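Local coordinates for gala protein type 1, 3 or 4 (Legionella pneumophila subsp. pneumophila, PDB 4XA9) that folds as a leucine-rich repeat solenoid and probably binds small GTPases, perhaps activating their GTP hydrolysis, at residues M2-T5 / L6-E10; L25-R28 / D29-P33; Q40-P43 / A44-S47. One frame throughout, in Å; residues are numbered along the deposited sequence.

Contact 1. Residues M2-T5 / L6-E10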
loop_
_atom_site.group_PDB
_atom_site.type_symbol
_atom_site.label_atom_id
_atom_site.label_comp_id
_atom_site.label_asym_id
_atom_site.label_seq_id
_atom_site.Cartn_x
_atom_site.Cartn_y
_atom_site.Cartn_z
ATOM N N MET A 2 19.942 11.679 -19.478
ATOM C CA MET A 2 19.575 10.990 -20.711
ATOM C C MET A 2 18.094 10.660 -20.756
ATOM O O MET A 2 17.577 10.276 -21.805
ATOM C CB MET A 2 20.404 9.716 -20.885
ATOM C CG MET A 2 21.878 9.981 -21.183
ATOM S SD MET A 2 22.787 8.497 -21.647
ATOM C CE MET A 2 22.593 7.510 -20.166
ATOM N N VAL A 3 17.407 10.822 -19.626
ATOM C CA VAL A 3 15.976 10.540 -19.585
ATOM C C VAL A 3 15.142 11.800 -19.364
ATOM O O VAL A 3 14.234 12.095 -20.143
ATOM C CB VAL A 3 15.639 9.501 -18.493
ATOM C CG1 VAL A 3 14.144 9.257 -18.446
ATOM C CG2 VAL A 3 16.370 8.191 -18.770
ATOM N N LEU A 4 15.448 12.543 -18.305
ATOM C CA LEU A 4 14.687 13.743 -17.967
ATOM C C LEU A 4 14.782 14.792 -19.071
ATOM O O LEU A 4 15.874 15.101 -19.547
ATOM C CB LEU A 4 15.186 14.329 -16.646
ATOM C CG LEU A 4 14.419 15.534 -16.104
ATOM C CD1 LEU A 4 12.982 15.134 -15.792
ATOM C CD2 LEU A 4 15.106 16.073 -14.860
ATOM N N THR A 5 13.639 15.334 -19.479
ATOM C CA THR A 5 13.605 16.363 -20.516
ATOM C C THR A 5 12.993 17.647 -19.982
ATOM O O THR A 5 12.326 17.631 -18.946
ATOM C CB THR A 5 12.791 15.914 -21.739
ATOM O OG1 THR A 5 11.419 15.756 -21.355
ATOM C CG2 THR A 5 13.316 14.598 -22.279
ATOM N N LEU A 6 13.220 18.752 -20.697
ATOM C CA LEU A 6 12.584 20.030 -20.374
ATOM C C LEU A 6 11.060 19.925 -20.404
ATOM O O LEU A 6 10.375 20.569 -19.616
ATOM C CB LEU A 6 13.039 21.124 -21.343
ATOM C CG LEU A 6 14.462 21.655 -21.161
ATOM C CD1 LEU A 6 14.785 22.741 -22.189
ATOM C CD2 LEU A 6 14.655 22.173 -19.747
ATOM N N SER A 7 10.538 19.123 -21.326
ATOM C CA SER A 7 9.100 18.903 -21.432
ATOM C C SER A 7 8.545 18.225 -20.178
ATOM O O SER A 7 7.484 18.605 -19.684
ATOM C CB SER A 7 8.783 18.063 -22.672
ATOM O OG SER A 7 7.390 17.861 -22.815
ATOM N N ASP A 8 9.261 17.222 -19.671
ATOM C CA ASP A 8 8.898 16.573 -18.409
ATOM C C ASP A 8 8.810 17.590 -17.279
ATOM O O ASP A 8 7.844 17.619 -16.527
ATOM C CB ASP A 8 9.917 15.497 -18.018
ATOM C CG ASP A 8 9.920 14.310 -18.959
ATOM O OD1 ASP A 8 8.864 14.007 -19.555
ATOM O OD2 ASP A 8 10.987 13.672 -19.088
ATOM N N LEU A 9 9.836 18.429 -17.174
ATOM C CA LEU A 9 9.915 19.411 -16.106
ATOM C C LEU A 9 8.764 20.421 -16.134
ATOM O O LEU A 9 8.192 20.735 -15.093
ATOM C CB LEU A 9 11.262 20.135 -16.170
ATOM C CG LEU A 9 12.437 19.267 -15.715
ATOM C CD1 LEU A 9 13.770 19.834 -16.178
ATOM C CD2 LEU A 9 12.421 19.129 -14.193
ATOM N N GLU A 10 8.409 20.927 -17.310
ATOM C CA GLU A 10 7.357 21.936 -17.354
ATOM C C GLU A 10 5.967 21.324 -17.205
ATOM O O GLU A 10 5.067 21.955 -16.659
ATOM C CB GLU A 10 7.442 22.766 -18.637
ATOM C CG GLU A 10 7.795 24.238 -18.375
ATOM C CD GLU A 10 6.601 25.067 -17.917
ATOM O OE1 GLU A 10 5.519 24.934 -18.526
ATOM O OE2 GLU A 10 6.743 25.851 -16.950
HETATM O O HOH W 1 11.487 11.428 -19.974
HETATM O O HOH W 2 9.774 14.457 -22.823
#
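Thr5 and Asp8 grip each other reciprocally, each side chain taking the backbone N-H of the other residue. Asp8 N donates to Thr5 OG1 at 3.1 Å in a nearly straight bond, 163° at the hydrogen. In return Thr5 N reaches Asp8 OD2 at 3.2 Å, arriving from above the carboxylate plane. Thr5 can do this because chi1 of 65° sets OG1 between its own N and carbonyl carbon, turned toward the first turn of the helix, where amides lack carbonyl partners. Threonine suits the place through its short hydroxyl, and aspartate through a carboxylate that reaches back over one turn. A water donates to both Val3 O and Asp8 OD2, tying the residues before the cap into the same polar group. The first regular helical bond follows at once, Leu9 N to Thr5 O at 3.2 Å. Next to these polar groups, Leu4 CD1 lies 3.8 Å from Asp8 CB, and Leu4 CD2 meets Leu9 CD2 at 4.1 Å, the two leucines crossing at about a right angle. Leu35 of helix 32-41 packs against Leu4, while Leu34 and Phe38 pack against Leu9. Thr5 as N-cap and Asp8 three residues on make a capping box, here opening helix 6-12.

Contact 2. Residues L25-R28 / D29-P33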
loop_
_atom_site.group_PDB
_atom_site.type_symbol
_atom_site.label_atom_id
_atom_site.label_comp_id
_atom_site.label_asym_id
_atom_site.label_seq_id
_atom_site.Cartn_x
_atom_site.Cartn_y
_atom_site.Cartn_z
ATOM N N LEU A 25 8.926 8.122 -14.330
ATOM C CA LEU A 25 9.616 8.562 -15.539
ATOM C C LEU A 25 10.920 7.794 -15.747
ATOM O O LEU A 25 11.701 8.127 -16.633
ATOM C CB LEU A 25 9.899 10.072 -15.484
ATOM C CG LEU A 25 8.676 10.991 -15.537
ATOM C CD1 LEU A 25 9.088 12.456 -15.459
ATOM C CD2 LEU A 25 7.872 10.732 -16.804
ATOM N N ASN A 26 11.137 6.760 -14.939
ATOM C CA ASN A 26 12.379 5.983 -14.969
ATOM C C ASN A 26 13.631 6.863 -14.885
ATOM O O ASN A 26 14.634 6.595 -15.542
ATOM C CB ASN A 26 12.439 5.113 -16.230
ATOM C CG ASN A 26 11.387 4.014 -16.229
ATOM O OD1 ASN A 26 11.530 3.008 -15.538
ATOM N ND2 ASN A 26 10.330 4.206 -17.003
ATOM N N LEU A 27 13.572 7.911 -14.072
ATOM C CA LEU A 27 14.725 8.793 -13.895
ATOM C C LEU A 27 15.883 8.066 -13.227
ATOM O O LEU A 27 15.682 7.173 -12.397
ATOM C CB LEU A 27 14.353 10.025 -13.074
ATOM C CG LEU A 27 13.196 10.880 -13.587
ATOM C CD1 LEU A 27 13.058 12.122 -12.722
ATOM C CD2 LEU A 27 13.403 11.248 -15.052
ATOM N N ARG A 28 17.100 8.447 -13.600
ATOM C CA ARG A 28 18.283 7.853 -13.007
ATOM C C ARG A 28 19.144 8.911 -12.359
ATOM O O ARG A 28 18.820 10.104 -12.397
ATOM C CB ARG A 28 19.084 7.080 -14.054
ATOM C CG ARG A 28 18.326 5.887 -14.619
ATOM C CD ARG A 28 19.244 4.945 -15.370
ATOM N NE ARG A 28 19.769 5.537 -16.598
ATOM C CZ ARG A 28 19.260 5.326 -17.810
ATOM N NH1 ARG A 28 18.209 4.528 -17.961
ATOM N NH2 ARG A 28 19.806 5.907 -18.871
ATOM N N ASP A 29 20.245 8.471 -11.765
ATOM C CA ASP A 29 21.130 9.380 -11.057
ATOM C C ASP A 29 21.617 10.521 -11.943
ATOM O O ASP A 29 21.706 11.656 -11.487
ATOM C CB ASP A 29 22.321 8.623 -10.486
ATOM C CG ASP A 29 21.911 7.598 -9.456
ATOM O OD1 ASP A 29 20.809 7.730 -8.880
ATOM O OD2 ASP A 29 22.691 6.654 -9.223
ATOM N N ASN A 30 21.897 10.222 -13.191
ATOM C CA ASN A 30 22.405 11.187 -14.131
ATOM C C ASN A 30 21.435 12.268 -14.497
ATOM O O ASN A 30 21.821 13.191 -15.103
ATOM C CB ASN A 30 22.944 10.511 -15.367
ATOM C CG ASN A 30 24.295 9.888 -15.126
ATOM O OD1 ASN A 30 25.008 10.293 -14.239
ATOM N ND2 ASN A 30 24.629 8.868 -15.896
ATOM N N ASP A 31 20.171 12.097 -14.149
ATOM C CA ASP A 31 19.137 13.082 -14.461
ATOM C C ASP A 31 19.033 14.120 -13.353
ATOM O O ASP A 31 18.361 15.143 -13.500
ATOM C CB ASP A 31 17.777 12.416 -14.667
ATOM C CG ASP A 31 17.749 11.524 -15.890
ATOM O OD1 ASP A 31 17.790 12.062 -17.019
ATOM O OD2 ASP A 31 17.666 10.291 -15.719
ATOM N N ILE A 32 19.700 13.859 -12.238
ATOM C CA ILE A 32 19.559 14.726 -11.071
ATOM C C ILE A 32 20.169 16.124 -11.282
ATOM O O ILE A 32 19.546 17.112 -10.893
ATOM C CB ILE A 32 20.158 14.059 -9.807
ATOM C CG1 ILE A 32 19.458 12.721 -9.532
ATOM C CG2 ILE A 32 20.019 14.974 -8.595
ATOM C CD1 ILE A 32 17.958 12.844 -9.270
ATOM N N PRO A 33 21.366 16.227 -11.912
ATOM C CA PRO A 33 21.880 17.585 -12.168
ATOM C C PRO A 33 20.926 18.499 -12.938
ATOM O O PRO A 33 20.770 19.652 -12.543
ATOM C CB PRO A 33 23.153 17.326 -12.985
ATOM C CG PRO A 33 23.633 16.011 -12.488
ATOM C CD PRO A 33 22.370 15.203 -12.269
HETATM O O HOH W 3 22.133 7.208 -17.129
#
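Asp31 and Arg28 close a tight turn leading from the loop after strand 19-21 into helix 32-41 of the leucine-rich repeat solenoid. Asp31 CB points back toward residues 25-28 and lies 3.4 Å from Arg28 O. With chi1 at -66°, CG stands opposite the carbonyl carbon and beside the residue's own N, which carries the carboxylate back over the turn. CG itself is 3.9 Å from Arg28 N. At the tip, OD2 accepts the Arg28 N-H through its anti lone pair, at 2.9 Å and 169° at the hydrogen. The other oxygen, OD1, is hydrogen-bonded by the backbone N-H groups of Val3 and Leu4, so this buried carboxylate is held by three amides from two parts of the chain. Those donors would be expected to stabilise its negative charge. Aspartate fits because its short arm reaches the amide of the third residue before it while presenting a second oxygen to the N-terminal segment.

The backbone answers in the other direction: Asp31 N donates to Arg28 O at 3.0 Å, approaching from well above the carbonyl plane. The Asp29 side chain leads away from the turn, and its OD2 bonds Thr56 OG1, just before helix 57-63. Leu27, apolar and buried, packs on Leu4. Ile32 is buried too, its branched apolar chain filling the interface with Leu62 and Phe63 of helix 57-63.

Arg28, by contrast, belongs to the surface. Its chain bends at chi3 and its charged atoms do not touch the carboxylate, NE staying 5.3 Å from Asp31 OD2. One water lies in the guanidinium plane at its edge, accepting from Arg28 NE at 2.9 Å and from Asn30 ND2 at 3.2 Å.

Contact 3. Residues Q40-P43 / A44-S47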
loop_
_atom_site.group_PDB
_atom_site.type_symbol
_atom_site.label_atom_id
_atom_site.label_comp_id
_atom_site.label_asym_id
_atom_site.label_seq_id
_atom_site.Cartn_x
_atom_site.Cartn_y
_atom_site.Cartn_z
ATOM N N GLN A 40 16.807 25.278 -9.124
ATOM C CA GLN A 40 17.554 26.490 -8.781
ATOM C C GLN A 40 17.049 27.697 -9.568
ATOM O O GLN A 40 17.088 28.827 -9.078
ATOM C CB GLN A 40 19.048 26.279 -9.025
ATOM C CG GLN A 40 19.689 25.387 -7.979
ATOM C CD GLN A 40 21.049 24.881 -8.395
ATOM O OE1 GLN A 40 21.408 24.925 -9.575
ATOM N NE2 GLN A 40 21.820 24.398 -7.424
ATOM N N ASN A 41 16.571 27.443 -10.782
ATOM C CA ASN A 41 15.944 28.460 -11.619
ATOM C C ASN A 41 14.532 28.823 -11.161
ATOM O O ASN A 41 13.985 29.844 -11.574
ATOM C CB ASN A 41 15.886 27.985 -13.076
ATOM C CG ASN A 41 17.230 28.062 -13.778
ATOM O OD1 ASN A 41 18.254 28.371 -13.166
ATOM N ND2 ASN A 41 17.235 27.760 -15.072
ATOM N N HIS A 42 13.933 27.967 -10.335
ATOM C CA HIS A 42 12.594 28.224 -9.814
ATOM C C HIS A 42 12.550 27.996 -8.315
ATOM O O HIS A 42 11.953 27.030 -7.858
ATOM C CB HIS A 42 11.555 27.337 -10.498
ATOM C CG HIS A 42 11.568 27.438 -11.989
ATOM N ND1 HIS A 42 12.456 26.737 -12.774
ATOM C CD2 HIS A 42 10.815 28.175 -12.837
ATOM C CE1 HIS A 42 12.245 27.033 -14.044
ATOM N NE2 HIS A 42 11.251 27.900 -14.111
ATOM N N PRO A 43 13.176 28.897 -7.547
ATOM C CA PRO A 43 13.365 28.701 -6.106
ATOM C C PRO A 43 12.058 28.591 -5.317
ATOM O O PRO A 43 12.076 28.115 -4.183
ATOM C CB PRO A 43 14.159 29.946 -5.688
ATOM C CG PRO A 43 13.867 30.960 -6.741
ATOM C CD PRO A 43 13.720 30.188 -8.008
ATOM N N ALA A 44 10.939 28.999 -5.906
ATOM C CA ALA A 44 9.654 28.889 -5.222
ATOM C C ALA A 44 9.187 27.433 -5.107
ATOM O O ALA A 44 8.343 27.112 -4.269
ATOM C CB ALA A 44 8.611 29.722 -5.931
ATOM N N ILE A 45 9.724 26.550 -5.946
ATOM C CA ILE A 45 9.389 25.130 -5.837
ATOM C C ILE A 45 10.063 24.547 -4.592
ATOM O O ILE A 45 11.279 24.365 -4.572
ATOM C CB ILE A 45 9.824 24.329 -7.080
ATOM C CG1 ILE A 45 9.300 24.990 -8.358
ATOM C CG2 ILE A 45 9.322 22.897 -6.981
ATOM C CD1 ILE A 45 9.701 24.280 -9.635
ATOM N N THR A 46 9.283 24.272 -3.550
ATOM C CA THR A 46 9.862 23.770 -2.305
ATOM C C THR A 46 9.317 22.390 -1.987
ATOM O O THR A 46 9.633 21.798 -0.956
ATOM C CB THR A 46 9.592 24.731 -1.134
ATOM O OG1 THR A 46 8.183 24.909 -0.972
ATOM C CG2 THR A 46 10.226 26.092 -1.424
ATOM N N SER A 47 8.487 21.884 -2.887
ATOM C CA SER A 47 7.937 20.545 -2.745
ATOM C C SER A 47 8.187 19.745 -4.019
ATOM O O SER A 47 7.888 20.199 -5.129
ATOM C CB SER A 47 6.443 20.603 -2.417
ATOM O OG SER A 47 5.732 21.376 -3.369
#
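His42 and Ile45 meet across a type I beta turn that carries the chain out of helix 32-41. Ile45 N donates to His42 O at 3.0 Å, with 163° at the hydrogen, and approaches from above the carbonyl plane. Beside this bond the side chains touch: Ile45 CD1 rests 3.7 Å from His42 CB, and CG1 passes 3.4 Å from His42 O. With chi1 at -52°, CG1 lies opposite the Ile45 carbonyl carbon, and the extended chain brings CD1 alongside the histidine stem. Pro43 and Ala44 occupy the two middle positions; the proline ring restrains phi to -62°, close to the value a type I turn asks of its second residue, and the small alanine sits at the exposed corner.

Further out, the His42 ring is positioned by helix 32-41 and by Tyr13. Its ND1 bonds Phe38 O, its ring meets that of Phe38, and it packs edge-to-face with Tyr13. Ile45 is buried against Phe38 and Leu39, where a branched apolar chain fits. Beyond the turn, Ser47 begins strand 47-49 and pairs with Leu20.

The ND1 bond to a carbonyl implies that ND1 carries a proton and fixes the rotation of the ring, while within the turn one backbone bond and apolar contact join the two segments.

All three contacts lie at the N-terminal end of the solenoid. Contacts 1 and 2 are partly buried and touch directly: they share the Asp31 carboxylate, which ties the lead-in of helix 6-12 to that of helix 32-41. Contact 3 is a surface turn at the other end of helix 32-41, its centre about 18 Å from that of contact 2. The chemistry follows the place: carboxylates collect amide donors where helices begin, whereas the turn after the helix uses a backbone bond, proline and isoleucine. Phe38 of helix 32-41 touches both Leu9 and Ile45, so contacts 1 and 3 meet the same side chain without touching each other.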